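PDB 7K44: sgbp-b from Bacteroides uniformis, which probably binds xyloglucan at the cell surface, as a surface glycan-binding protein of a complex xyloglucan utilization locus in this human gut commensal. Local coordinates for residues F94-P97 and A98-D102; R160-D163 and L164-T168; F178-P181 and R182-G186; I269-F273 and L274-T278. All blocks are in the same frame, centred on the assembly; numbering follows the deposited sequence.

Interaction 1 (F94-P97 and A98-D102)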
ATOM      1  N   PHE A  94      31.790 -14.744   6.698  1.00 23.86           N
ATOM      2  CA  PHE A  94      32.284 -16.118   6.738  1.00 22.96           C
ATOM      3  C   PHE A  94      31.554 -16.955   5.699  1.00 22.31           C
ATOM      4  O   PHE A  94      30.484 -16.582   5.220  1.00 21.81           O
ATOM      5  CB  PHE A  94      32.116 -16.745   8.131  1.00 23.56           C
ATOM      6  CG  PHE A  94      30.683 -16.889   8.569  1.00 23.12           C
ATOM      7  CD1 PHE A  94      30.037 -15.855   9.227  1.00 27.32           C
ATOM      8  CD2 PHE A  94      29.983 -18.059   8.311  1.00 23.53           C
ATOM      9  CE1 PHE A  94      28.711 -15.985   9.626  1.00 27.46           C
ATOM     10  CE2 PHE A  94      28.657 -18.198   8.707  1.00 23.76           C
ATOM     11  CZ  PHE A  94      28.022 -17.163   9.374  1.00 27.14           C
ATOM     12  N   ASN A  95      32.125 -18.119   5.396  1.00 25.38           N
ATOM     13  CA  ASN A  95      31.512 -19.080   4.486  1.00 24.49           C
ATOM     14  C   ASN A  95      30.811 -20.167   5.297  1.00 22.91           C
ATOM     15  O   ASN A  95      31.324 -20.602   6.332  1.00 26.75           O
ATOM     16  CB  ASN A  95      32.572 -19.704   3.577  1.00 26.87           C
ATOM     17  CG  ASN A  95      33.224 -18.676   2.671  1.00 28.59           C
ATOM     18  OD1 ASN A  95      32.611 -17.664   2.332  1.00 29.32           O
ATOM     19  ND2 ASN A  95      34.472 -18.916   2.303  1.00 32.48           N
ATOM     20  N   ALA A  96      29.634 -20.586   4.831  1.00 23.24           N
ATOM     21  CA  ALA A  96      28.811 -21.501   5.613  1.00 25.30           C
ATOM     22  C   ALA A  96      29.566 -22.800   5.864  1.00 23.78           C
ATOM     23  O   ALA A  96      30.082 -23.404   4.914  1.00 26.80           O
ATOM     24  CB  ALA A  96      27.520 -21.818   4.866  1.00 25.45           C
ATOM     25  N   PRO A  97      29.636 -23.269   7.108  1.00 24.73           N
ATOM     26  CA  PRO A  97      30.301 -24.548   7.385  1.00 27.43           C
ATOM     27  C   PRO A  97      29.505 -25.723   6.835  1.00 28.03           C
ATOM     28  O   PRO A  97      28.314 -25.623   6.530  1.00 29.85           O
ATOM     29  CB  PRO A  97      30.365 -24.594   8.916  1.00 30.28           C
ATOM     30  CG  PRO A  97      29.265 -23.678   9.367  1.00 38.08           C
ATOM     31  CD  PRO A  97      29.172 -22.597   8.332  1.00 25.48           C
ATOM     32  N   ALA A  98      30.200 -26.853   6.695  1.00 31.66           N
ATOM     33  CA  ALA A  98      29.531 -28.084   6.308  1.00 33.68           C
ATOM     34  C   ALA A  98      28.626 -28.575   7.437  1.00 31.89           C
ATOM     35  O   ALA A  98      28.817 -28.252   8.615  1.00 32.32           O
ATOM     36  CB  ALA A  98      30.555 -29.161   5.949  1.00 33.48           C
ATOM     37  N   GLY A  99      27.619 -29.357   7.059  1.00 33.53           N
ATOM     38  CA  GLY A  99      26.693 -29.899   8.037  1.00 33.06           C
ATOM     39  C   GLY A  99      25.813 -28.857   8.677  1.00 36.97           C
ATOM     40  O   GLY A  99      25.471 -28.977   9.860  1.00 36.57           O
ATOM     41  N   LEU A 100      25.438 -27.830   7.921  1.00 32.34           N
ATOM     42  CA  LEU A 100      24.671 -26.724   8.472  1.00 33.05           C
ATOM     43  C   LEU A 100      23.266 -27.167   8.864  1.00 33.09           C
ATOM     44  O   LEU A 100      22.607 -27.922   8.145  1.00 37.51           O
ATOM     45  CB  LEU A 100      24.588 -25.611   7.431  1.00 33.45           C
ATOM     46  CG  LEU A 100      24.019 -24.279   7.906  1.00 33.31           C
ATOM     47  CD1 LEU A 100      24.737 -23.804   9.150  1.00 33.69           C
ATOM     48  CD2 LEU A 100      24.139 -23.262   6.788  1.00 34.26           C
ATOM     49  N   ILE A 101      22.808 -26.676  10.017  1.00 33.52           N
ATOM     50  CA  ILE A 101      21.446 -26.951  10.454  1.00 30.68           C
ATOM     51  C   ILE A 101      20.445 -26.349   9.467  1.00 36.44           C
ATOM     52  O   ILE A 101      20.740 -25.399   8.731  1.00 32.06           O
ATOM     53  CB  ILE A 101      21.221 -26.397  11.868  1.00 37.20           C
ATOM     54  CG1 ILE A 101      21.361 -24.878  11.865  1.00 38.31           C
ATOM     55  CG2 ILE A 101      22.202 -27.021  12.851  1.00 41.03           C
ATOM     56  CD1 ILE A 101      20.939 -24.225  13.150  1.00 40.97           C
ATOM     57  N   ASP A 102      19.238 -26.913   9.459  1.00 33.23           N
ATOM     58  CA  ASP A 102      18.199 -26.394   8.575  1.00 34.83           C
ATOM     59  C   ASP A 102      17.558 -25.133   9.137  1.00 34.85           C
ATOM     60  O   ASP A 102      17.208 -24.220   8.377  1.00 32.70           O
ATOM     61  CB  ASP A 102      17.138 -27.462   8.324  1.00 42.51           C
ATOM     62  CG  ASP A 102      17.600 -28.510   7.340  1.00 50.04           C
ATOM     63  OD1 ASP A 102      18.402 -28.169   6.441  1.00 50.74           O
ATOM     64  OD2 ASP A 102      17.159 -29.670   7.461  1.00 60.32           O
TER
HETATM   65  O   HOH W   1      26.423 -26.872   4.994  1.00 36.35           O

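Interaction 2 (R160-D163 and L164-T168)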
ATOM      1  N   ARG A 160       1.051  -6.857 -17.576  1.00 29.52           N
ATOM      2  CA  ARG A 160       2.025  -5.786 -17.401  1.00 28.71           C
ATOM      3  C   ARG A 160       3.093  -6.218 -16.408  1.00 29.89           C
ATOM      4  O   ARG A 160       2.808  -6.935 -15.448  1.00 30.95           O
ATOM      5  CB  ARG A 160       1.362  -4.516 -16.857  1.00 30.42           C
ATOM      6  CG  ARG A 160       0.167  -4.031 -17.650  1.00 29.62           C
ATOM      7  CD  ARG A 160       0.592  -3.259 -18.901  1.00 36.17           C
ATOM      8  NE  ARG A 160      -0.584  -2.860 -19.663  1.00 35.71           N
ATOM      9  CZ  ARG A 160      -1.049  -3.522 -20.716  1.00 49.30           C
ATOM     10  NH1 ARG A 160      -0.420  -4.608 -21.145  1.00 50.33           N
ATOM     11  NH2 ARG A 160      -2.139  -3.096 -21.342  1.00 46.93           N
ATOM     12  N   SER A 161       4.324  -5.753 -16.622  1.00 30.84           N
ATOM     13  CA  SER A 161       5.434  -6.069 -15.731  1.00 29.04           C
ATOM     14  C   SER A 161       6.176  -4.793 -15.363  1.00 27.21           C
ATOM     15  O   SER A 161       6.414  -3.934 -16.215  1.00 34.16           O
ATOM     16  CB  SER A 161       6.405  -7.075 -16.377  1.00 36.76           C
ATOM     17  OG  SER A 161       7.319  -7.609 -15.427  1.00 40.96           O
ATOM     18  N   VAL A 162       6.551  -4.687 -14.094  1.00 27.26           N
ATOM     19  CA  VAL A 162       7.152  -3.476 -13.549  1.00 27.57           C
ATOM     20  C   VAL A 162       8.606  -3.365 -13.996  1.00 31.13           C
ATOM     21  O   VAL A 162       9.351  -4.356 -14.016  1.00 30.37           O
ATOM     22  CB  VAL A 162       7.046  -3.514 -12.015  1.00 25.78           C
ATOM     23  CG1 VAL A 162       7.919  -2.455 -11.371  1.00 27.80           C
ATOM     24  CG2 VAL A 162       5.590  -3.378 -11.582  1.00 26.37           C
ATOM     25  N   ASP A 163       9.014  -2.148 -14.359  1.00 30.76           N
ATOM     26  CA  ASP A 163      10.418  -1.837 -14.616  1.00 31.36           C
ATOM     27  C   ASP A 163      11.188  -1.969 -13.308  1.00 27.89           C
ATOM     28  O   ASP A 163      11.017  -1.158 -12.394  1.00 29.83           O
ATOM     29  CB  ASP A 163      10.518  -0.414 -15.167  1.00 30.39           C
ATOM     30  CG  ASP A 163      11.960   0.015 -15.480  1.00 37.25           C
ATOM     31  OD1 ASP A 163      12.922  -0.686 -15.095  1.00 36.11           O
ATOM     32  OD2 ASP A 163      12.128   1.077 -16.115  1.00 41.83           O
ATOM     33  N   LEU A 164      12.047  -2.992 -13.207  1.00 29.14           N
ATOM     34  CA  LEU A 164      12.718  -3.254 -11.939  1.00 31.49           C
ATOM     35  C   LEU A 164      13.716  -2.165 -11.555  1.00 25.29           C
ATOM     36  O   LEU A 164      14.082  -2.072 -10.381  1.00 27.42           O
ATOM     37  CB  LEU A 164      13.374  -4.640 -11.928  1.00 31.28           C
ATOM     38  CG  LEU A 164      12.418  -5.842 -11.947  1.00 33.21           C
ATOM     39  CD1 LEU A 164      13.199  -7.148 -11.905  1.00 35.76           C
ATOM     40  CD2 LEU A 164      11.402  -5.776 -10.810  1.00 32.90           C
ATOM     41  N   SER A 165      14.123  -1.315 -12.501  1.00 29.26           N
ATOM     42  CA  SER A 165      14.971  -0.182 -12.151  1.00 34.94           C
ATOM     43  C   SER A 165      14.249   0.832 -11.268  1.00 38.23           C
ATOM     44  O   SER A 165      14.908   1.659 -10.625  1.00 35.26           O
ATOM     45  CB  SER A 165      15.519   0.484 -13.415  1.00 35.67           C
ATOM     46  OG  SER A 165      14.519   1.233 -14.083  1.00 46.27           O
ATOM     47  N   THR A 166      12.919   0.779 -11.204  1.00 31.71           N
ATOM     48  CA  THR A 166      12.147   1.668 -10.343  1.00 30.94           C
ATOM     49  C   THR A 166      11.864   1.077  -8.969  1.00 32.23           C
ATOM     50  O   THR A 166      11.263   1.758  -8.135  1.00 29.81           O
ATOM     51  CB  THR A 166      10.817   2.044 -11.009  1.00 29.33           C
ATOM     52  OG1 THR A 166       9.901   0.948 -10.883  1.00 28.32           O
ATOM     53  CG2 THR A 166      11.021   2.381 -12.481  1.00 29.64           C
ATOM     54  N   VAL A 167      12.284  -0.160  -8.703  1.00 27.64           N
ATOM     55  CA  VAL A 167      11.966  -0.843  -7.453  1.00 29.84           C
ATOM     56  C   VAL A 167      12.997  -0.511  -6.387  1.00 33.14           C
ATOM     57  O   VAL A 167      14.209  -0.542  -6.635  1.00 33.43           O
ATOM     58  CB  VAL A 167      11.867  -2.364  -7.668  1.00 29.72           C
ATOM     59  CG1 VAL A 167      11.525  -3.057  -6.360  1.00 29.94           C
ATOM     60  CG2 VAL A 167      10.820  -2.684  -8.716  1.00 30.75           C
ATOM     61  N   THR A 168      12.509  -0.209  -5.186  1.00 27.96           N
ATOM     62  CA  THR A 168      13.329  -0.060  -3.990  1.00 32.39           C
ATOM     63  C   THR A 168      12.764  -0.986  -2.922  1.00 32.86           C
ATOM     64  O   THR A 168      11.550  -1.019  -2.721  1.00 30.34           O
ATOM     65  CB  THR A 168      13.271   1.389  -3.501  1.00 33.88           C
ATOM     66  OG1 THR A 168      13.633   2.267  -4.574  1.00 39.86           O
ATOM     67  CG2 THR A 168      14.222   1.597  -2.328  1.00 44.51           C
TER

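Interaction 3 (F178-P181 and R182-G186)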
ATOM      1  N   PHE A 178       7.580   0.830  -6.169  1.00 25.30           N
ATOM      2  CA  PHE A 178       7.855   0.758  -7.597  1.00 26.22           C
ATOM      3  C   PHE A 178       7.019   1.811  -8.307  1.00 25.03           C
ATOM      4  O   PHE A 178       6.076   2.370  -7.740  1.00 27.86           O
ATOM      5  CB  PHE A 178       7.595  -0.645  -8.180  1.00 26.58           C
ATOM      6  CG  PHE A 178       6.151  -1.092  -8.119  1.00 24.08           C
ATOM      7  CD1 PHE A 178       5.282  -0.814  -9.164  1.00 23.81           C
ATOM      8  CD2 PHE A 178       5.671  -1.822  -7.030  1.00 24.08           C
ATOM      9  CE1 PHE A 178       3.948  -1.229  -9.122  1.00 25.12           C
ATOM     10  CE2 PHE A 178       4.342  -2.253  -6.982  1.00 23.44           C
ATOM     11  CZ  PHE A 178       3.479  -1.951  -8.036  1.00 23.02           C
ATOM     12  N   THR A 179       7.374   2.080  -9.559  1.00 24.51           N
ATOM     13  CA  THR A 179       6.602   2.989 -10.392  1.00 24.44           C
ATOM     14  C   THR A 179       5.539   2.200 -11.139  1.00 24.79           C
ATOM     15  O   THR A 179       5.837   1.181 -11.773  1.00 27.54           O
ATOM     16  CB  THR A 179       7.509   3.716 -11.384  1.00 27.89           C
ATOM     17  OG1 THR A 179       8.494   4.459 -10.652  1.00 29.39           O
ATOM     18  CG2 THR A 179       6.684   4.655 -12.276  1.00 27.38           C
ATOM     19  N   MET A 180       4.308   2.664 -11.056  1.00 23.72           N
ATOM     20  CA  MET A 180       3.225   1.967 -11.715  1.00 25.04           C
ATOM     21  C   MET A 180       3.419   2.041 -13.224  1.00 26.16           C
ATOM     22  O   MET A 180       3.563   3.143 -13.775  1.00 26.37           O
ATOM     23  CB  MET A 180       1.895   2.612 -11.329  1.00 25.66           C
ATOM     24  CG  MET A 180       0.694   2.029 -12.036  1.00 24.26           C
ATOM     25  SD  MET A 180       0.373   0.349 -11.470  1.00 26.64           S
ATOM     26  CE  MET A 180      -0.875  -0.095 -12.670  1.00 31.25           C
ATOM     27  N   PRO A 181       3.428   0.913 -13.920  1.00 25.66           N
ATOM     28  CA  PRO A 181       3.571   0.938 -15.381  1.00 29.17           C
ATOM     29  C   PRO A 181       2.256   1.258 -16.076  1.00 32.49           C
ATOM     30  O   PRO A 181       1.286   1.668 -15.429  1.00 28.65           O
ATOM     31  CB  PRO A 181       4.026  -0.490 -15.699  1.00 30.85           C
ATOM     32  CG  PRO A 181       3.395  -1.318 -14.624  1.00 29.20           C
ATOM     33  CD  PRO A 181       3.393  -0.462 -13.384  1.00 26.80           C
ATOM     34  N   ARG A 182       2.217   1.076 -17.397  1.00 30.18           N
ATOM     35  CA  ARG A 182       0.971   1.193 -18.143  1.00 27.29           C
ATOM     36  C   ARG A 182      -0.102   0.326 -17.500  1.00 31.22           C
ATOM     37  O   ARG A 182       0.168  -0.788 -17.052  1.00 31.94           O
ATOM     38  CB  ARG A 182       1.196   0.725 -19.580  1.00 39.31           C
ATOM     39  CG  ARG A 182       0.075   1.093 -20.529  1.00 49.73           C
ATOM     40  CD  ARG A 182       0.596   1.209 -21.947  1.00 59.23           C
ATOM     41  NE  ARG A 182       0.519  -0.071 -22.647  1.00 62.97           N
ATOM     42  CZ  ARG A 182       1.540  -0.911 -22.787  1.00 67.76           C
ATOM     43  NH1 ARG A 182       2.727  -0.608 -22.272  1.00 66.58           N
ATOM     44  NH2 ARG A 182       1.377  -2.054 -23.441  1.00 61.87           N
ATOM     45  N   ALA A 183      -1.321   0.850 -17.474  1.00 29.73           N
ATOM     46  CA  ALA A 183      -2.407   0.214 -16.746  1.00 31.01           C
ATOM     47  C   ALA A 183      -2.740  -1.155 -17.338  1.00 33.97           C
ATOM     48  O   ALA A 183      -2.717  -1.332 -18.561  1.00 29.14           O
ATOM     49  CB  ALA A 183      -3.653   1.100 -16.814  1.00 32.36           C
ATOM     50  N   PRO A 184      -3.065  -2.137 -16.501  1.00 28.73           N
ATOM     51  CA  PRO A 184      -3.652  -3.391 -16.993  1.00 28.00           C
ATOM     52  C   PRO A 184      -4.977  -3.138 -17.701  1.00 28.72           C
ATOM     53  O   PRO A 184      -5.576  -2.070 -17.600  1.00 31.23           O
ATOM     54  CB  PRO A 184      -3.896  -4.189 -15.705  1.00 34.43           C
ATOM     55  CG  PRO A 184      -3.045  -3.541 -14.664  1.00 34.21           C
ATOM     56  CD  PRO A 184      -2.941  -2.106 -15.035  1.00 29.41           C
ATOM     57  N   GLN A 185      -5.451  -4.164 -18.410  1.00 32.06           N
ATOM     58  CA  GLN A 185      -6.695  -4.064 -19.168  1.00 36.39           C
ATOM     59  C   GLN A 185      -7.941  -4.249 -18.307  1.00 29.45           C
ATOM     60  O   GLN A 185      -9.043  -3.902 -18.753  1.00 32.78           O
ATOM     61  CB  GLN A 185      -6.702  -5.089 -20.305  1.00 40.08           C
ATOM     62  N   GLY A 186      -7.794  -4.780 -17.100  1.00 27.30           N
ATOM     63  CA  GLY A 186      -8.923  -5.018 -16.225  1.00 25.98           C
ATOM     64  C   GLY A 186      -8.483  -5.760 -14.977  1.00 27.05           C
ATOM     65  O   GLY A 186      -7.283  -5.913 -14.715  1.00 25.31           O
TER

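Interaction 4 (I269-F273 and L274-T278)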
ATOM      1  N   ILE A 269     -22.563  -2.369 -13.153  1.00 26.06           N
ATOM      2  CA  ILE A 269     -21.346  -3.167 -13.235  1.00 25.58           C
ATOM      3  C   ILE A 269     -21.674  -4.574 -13.724  1.00 25.15           C
ATOM      4  O   ILE A 269     -22.666  -5.185 -13.304  1.00 27.37           O
ATOM      5  CB  ILE A 269     -20.657  -3.188 -11.860  1.00 23.04           C
ATOM      6  CG1 ILE A 269     -20.129  -1.791 -11.500  1.00 24.29           C
ATOM      7  CG2 ILE A 269     -19.519  -4.214 -11.828  1.00 24.68           C
ATOM      8  CD1 ILE A 269     -19.782  -1.624 -10.031  1.00 22.33           C
ATOM      9  N   ASP A 270     -20.849  -5.084 -14.637  1.00 26.53           N
ATOM     10  CA  ASP A 270     -20.961  -6.457 -15.126  1.00 25.87           C
ATOM     11  C   ASP A 270     -21.062  -7.424 -13.953  1.00 29.80           C
ATOM     12  O   ASP A 270     -20.242  -7.385 -13.033  1.00 28.31           O
ATOM     13  CB  ASP A 270     -19.703  -6.754 -15.956  1.00 33.12           C
ATOM     14  CG  ASP A 270     -19.689  -8.151 -16.564  1.00 39.59           C
ATOM     15  OD1 ASP A 270     -20.549  -8.994 -16.233  1.00 36.62           O
ATOM     16  OD2 ASP A 270     -18.785  -8.400 -17.396  1.00 42.49           O
ATOM     17  N   THR A 271     -22.079  -8.295 -13.991  1.00 31.03           N
ATOM     18  CA  THR A 271     -22.310  -9.216 -12.879  1.00 28.43           C
ATOM     19  C   THR A 271     -21.177 -10.214 -12.697  1.00 33.08           C
ATOM     20  O   THR A 271     -21.040 -10.781 -11.607  1.00 34.36           O
ATOM     21  CB  THR A 271     -23.628  -9.976 -13.048  1.00 35.84           C
ATOM     22  OG1 THR A 271     -23.625 -10.662 -14.308  1.00 34.61           O
ATOM     23  CG2 THR A 271     -24.809  -9.017 -13.005  1.00 36.30           C
ATOM     24  N   ALA A 272     -20.365 -10.450 -13.728  1.00 29.15           N
ATOM     25  CA  ALA A 272     -19.216 -11.332 -13.560  1.00 29.18           C
ATOM     26  C   ALA A 272     -18.175 -10.737 -12.627  1.00 33.22           C
ATOM     27  O   ALA A 272     -17.318 -11.468 -12.118  1.00 39.47           O
ATOM     28  CB  ALA A 272     -18.587 -11.662 -14.913  1.00 33.97           C
ATOM     29  N   PHE A 273     -18.235  -9.428 -12.390  1.00 29.30           N
ATOM     30  CA  PHE A 273     -17.293  -8.752 -11.518  1.00 29.08           C
ATOM     31  C   PHE A 273     -17.927  -8.222 -10.244  1.00 31.13           C
ATOM     32  O   PHE A 273     -17.199  -7.786  -9.347  1.00 31.60           O
ATOM     33  CB  PHE A 273     -16.594  -7.624 -12.288  1.00 27.79           C
ATOM     34  CG  PHE A 273     -15.781  -8.128 -13.443  1.00 29.48           C
ATOM     35  CD1 PHE A 273     -14.452  -8.469 -13.264  1.00 30.33           C
ATOM     36  CD2 PHE A 273     -16.357  -8.309 -14.694  1.00 31.45           C
ATOM     37  CE1 PHE A 273     -13.700  -8.953 -14.316  1.00 32.15           C
ATOM     38  CE2 PHE A 273     -15.610  -8.802 -15.747  1.00 32.15           C
ATOM     39  CZ  PHE A 273     -14.276  -9.120 -15.556  1.00 33.54           C
ATOM     40  N   LEU A 274     -19.252  -8.261 -10.134  1.00 29.09           N
ATOM     41  CA  LEU A 274     -19.936  -7.914  -8.898  1.00 27.55           C
ATOM     42  C   LEU A 274     -21.306  -8.576  -8.917  1.00 23.98           C
ATOM     43  O   LEU A 274     -22.229  -8.064  -9.557  1.00 27.16           O
ATOM     44  CB  LEU A 274     -20.060  -6.394  -8.774  1.00 29.07           C
ATOM     45  CG  LEU A 274     -20.692  -5.829  -7.502  1.00 32.16           C
ATOM     46  CD1 LEU A 274     -20.274  -6.618  -6.277  1.00 34.09           C
ATOM     47  CD2 LEU A 274     -20.327  -4.363  -7.343  1.00 27.91           C
ATOM     48  N   PRO A 275     -21.475  -9.713  -8.245  1.00 28.34           N
ATOM     49  CA  PRO A 275     -22.759 -10.420  -8.317  1.00 27.67           C
ATOM     50  C   PRO A 275     -23.909  -9.583  -7.776  1.00 26.73           C
ATOM     51  O   PRO A 275     -23.768  -8.824  -6.813  1.00 27.76           O
ATOM     52  CB  PRO A 275     -22.527 -11.665  -7.455  1.00 28.34           C
ATOM     53  CG  PRO A 275     -21.042 -11.867  -7.508  1.00 28.49           C
ATOM     54  CD  PRO A 275     -20.455 -10.489  -7.521  1.00 28.82           C
ATOM     55  N   THR A 276     -25.071  -9.759  -8.403  1.00 27.41           N
ATOM     56  CA  THR A 276     -26.244  -8.971  -8.053  1.00 26.48           C
ATOM     57  C   THR A 276     -26.618  -9.121  -6.581  1.00 27.81           C
ATOM     58  O   THR A 276     -27.012  -8.146  -5.931  1.00 30.23           O
ATOM     59  CB  THR A 276     -27.406  -9.378  -8.957  1.00 29.46           C
ATOM     60  OG1 THR A 276     -26.989  -9.273 -10.323  1.00 30.65           O
ATOM     61  CG2 THR A 276     -28.596  -8.471  -8.736  1.00 29.98           C
ATOM     62  N   ASP A 277     -26.489 -10.321  -6.023  1.00 29.80           N
ATOM     63  CA  ASP A 277     -26.949 -10.537  -4.658  1.00 30.96           C
ATOM     64  C   ASP A 277     -25.911 -10.181  -3.595  1.00 32.14           C
ATOM     65  O   ASP A 277     -26.121 -10.499  -2.421  1.00 31.90           O
ATOM     66  CB  ASP A 277     -27.471 -11.969  -4.468  1.00 39.20           C
ATOM     67  CG  ASP A 277     -26.402 -13.026  -4.682  1.00 53.69           C
ATOM     68  OD1 ASP A 277     -25.234 -12.668  -4.961  1.00 53.63           O
ATOM     69  OD2 ASP A 277     -26.733 -14.226  -4.571  1.00 61.81           O
ATOM     70  N   THR A 278     -24.816  -9.523  -3.969  1.00 27.38           N
ATOM     71  CA  THR A 278     -23.781  -9.194  -2.997  1.00 27.03           C
ATOM     72  C   THR A 278     -24.342  -8.289  -1.902  1.00 24.61           C
ATOM     73  O   THR A 278     -24.961  -7.257  -2.206  1.00 24.84           O
ATOM     74  CB  THR A 278     -22.602  -8.494  -3.683  1.00 23.79           C
ATOM     75  OG1 THR A 278     -22.094  -9.322  -4.733  1.00 27.19           O
ATOM     76  CG2 THR A 278     -21.490  -8.208  -2.684  1.00 23.18           C
TER
HETATM   77  O   HOH W   2     -23.384  -5.972 -10.876  1.00 28.24           O

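Interaction 1 (F94-P97 and A98-D102)
Leu100 folds back over Ala96 and Pro97 where the chain leaves strand 91-95. Its CB comes first, 3.8 Å from the carbonyl oxygen of Pro97, an apolar carbon resting beside a polar atom. CG is the branch point and divides the contact. With CG anti to the backbone N (chi1 -170°), the branches swing back against the preceding residues: CD2 ends 4.1 Å from Ala96 CB, a plain methyl-to-methyl contact, while CD1 heads for the proline ring and stops 4.5 Å from Pro97 CG, a looser approach. Ala98 turns its own CB away from the residues before it.

The backbone makes the fold-back possible through a turn that does not quite close. Pro97 O and Leu100 N stay 3.9 Å apart, too far for a direct hydrogen bond, and water 1 fills the role. It donates to Pro97 O at 2.7 Å and accepts from Leu100 N at 3.2 Å, so both polar atoms are satisfied by one molecule. The chain bends at Gly99, whose positive phi of 68° helps turn it toward strand 103-110.

The turn carries the chain from one sheet of an amino-terminal β-sandwich to the other, from strand 91-95 to strand 103-110. Val43 covers Ala96 and Leu100, Phe64 of strand 59-65 packs against both Pro97 and Leu100, and Val78 and Val80 of strand 78-80 meet the proline. Leu49 of strand 48-54 lies against Ala96, so the small apolar cluster sits at one end of the sandwich with residues of both sheets around it.

Interaction 2 (R160-D163 and L164-T168)
Asp163 and Thr166 set their side chains at about a right angle, with the aspartate CB 3.9 Å from the threonine CG2. The threonine hydroxyl lies between its own backbone N and carbonyl carbon (chi1 78°), a position that turns OG1 back onto the carbonyl of Asp163. There it donates at 2.8 Å, nearly in line with the C=O bond. Thr166 N donates to the same oxygen at 3.0 Å but from above the carbonyl plane, so two donors of one residue grip it from different directions.

The carboxylate is held in a similar double fashion. Ser165 N, at 2.9 Å, and Ser165 OG, at 2.7 Å, both reach Asp163 OD1 from the same face, well above the carboxylate plane. The bond from the backbone N two residues on makes an Asx turn, and it leads into the single 3-10 turn 164-166. In the IPT/TIG domain, an immunoglobulin-like sandwich, this turn connects edge strand 160-161 of one sheet with edge strand 168-169 of the other.

A valine in place of Thr166 would probably leave Thr179 N, which the hydroxyl also serves as a partner, without its mate and Asp163 O with one donor fewer.

Below the polar turn the apolar side chains close up. Val162 CG1 meets Val167 CG2 at 3.9 Å, the two valines at about a right angle, and the same CG1 lies 4.0 Å from Thr166 OG1. Phe178 of strand 175-179 covers Val162, Thr166 and Val167, and Ile155 of strand 152-157 packs against both valines.

Interaction 3 (F178-P181 and R182-G186)
The crossing that takes the IPT/TIG sandwich from strand 175-179 in one sheet to strand 188-194 in the other carries a contact between Met180 and Pro184, in which the end methyl of the methionine comes up against the CD corner of the proline ring. Met180 CE stands 3.7 Å from Pro184 CD, the ring carbon next to the proline nitrogen, and 4.4 Å from Ala183 CA. Three torsions place it there. CG leaves anti to the backbone N, the chain then bends at chi2 (69°), and the last bond runs extended, which sends the flexible thioether along the chain direction to a residue four positions on. No hydrogen bond joins the two halves; the contact is purely apolar.

Between these ends the backbone stays open. Residues 182 to 184 take extended, polyproline-like angles, so no turn closes here, and Pro181 O lies 3.4 Å from Ala183 N at too poor an angle to bond. Instead that carbonyl is held by a hydrogen bond with Thr138 OG1. Arg182, its CB directed away from the preceding residues, carries its long side chain out at the surface, with a bend at chi3.

Met180 and Pro184, unlike Arg182, are both buried among the strands. Val142 of strand 141-147 and Met157 of strand 152-157, one from each sheet, pack on Met180, and Met157 reaches Pro181 as well. Tyr205, just beyond strand 197-204 in the chain leading on to the carboxy-terminal domain, covers this crossing, lying against Met180, Ala183 and Pro184.

Interaction 4 (I269-F273 and L274-T278)
Leu274 carries its CG anti to the backbone N (chi1 -177°), and two branches of Ile269 come to meet it. CG2 of the isoleucine, also anti to N, lies 3.8 Å from Leu274 CB; CG1, beside the backbone N and extended at chi2 (164°), carries Ile269 CD1 to within 3.9 Å of Leu274 CD2. The side chains run obliquely across one another.

Between them the backbone is coiled into a turn closed by the bond from Phe273 N to Asp270 O (2.9 Å). An Asx turn accompanies it: Asp270 OD1 takes a straight bond from Ala272 N (2.9 Å, 168°), met from above the carboxylate plane, and the edge of the Phe273 ring faces Asp270 CG. Leu274 N is shared weakly between Asp270 O at 3.2 Å and Thr271 O at 3.4 Å. Water 2 then ties the two main residues together, donating to Ile269 O and to Leu274 O at 2.7 Å each.

Thr271 CG2 lies 3.5 Å from Thr276 OG1, the two side chains side by side and pointing the same way. A type I turn runs from Pro275 to Thr278; its first carbonyl, Pro275 O, accepts from Thr278 N and Thr278 OG1, both on one face.

The loop joins strand 255-264 to strand 283-291 in the xyloglucan-binding domain: Val382 of strand 371-384 and Trp347 of helix 347-352 pack on both Ile269 and Leu274, and Leu283 reaches Leu274 and Thr278.

Overall arrangement
The four contacts run in series along an elongated, three-domain chain. Interaction 1 is at one end, its centre about 54 Å from that of interaction 4. Interactions 2 and 3 share the middle IPT/TIG sandwich, centres about 10 Å apart, and touch directly: Arg160 NE bonds to Ala183 O at 2.8 Å and Val162 CG2 packs on Phe178 CD1 at 3.5 Å. Interaction 3 faces the carboxy-terminal domain; its nearest atoms come within about 6 Å of interaction 4 without touching. The side chain of Ala183 is about 11 Å from the bound calcium ion, whose site includes Asn213, Asp215, Asp241, Lys243 and Asp378, so none of these contacts supplies a metal ligand.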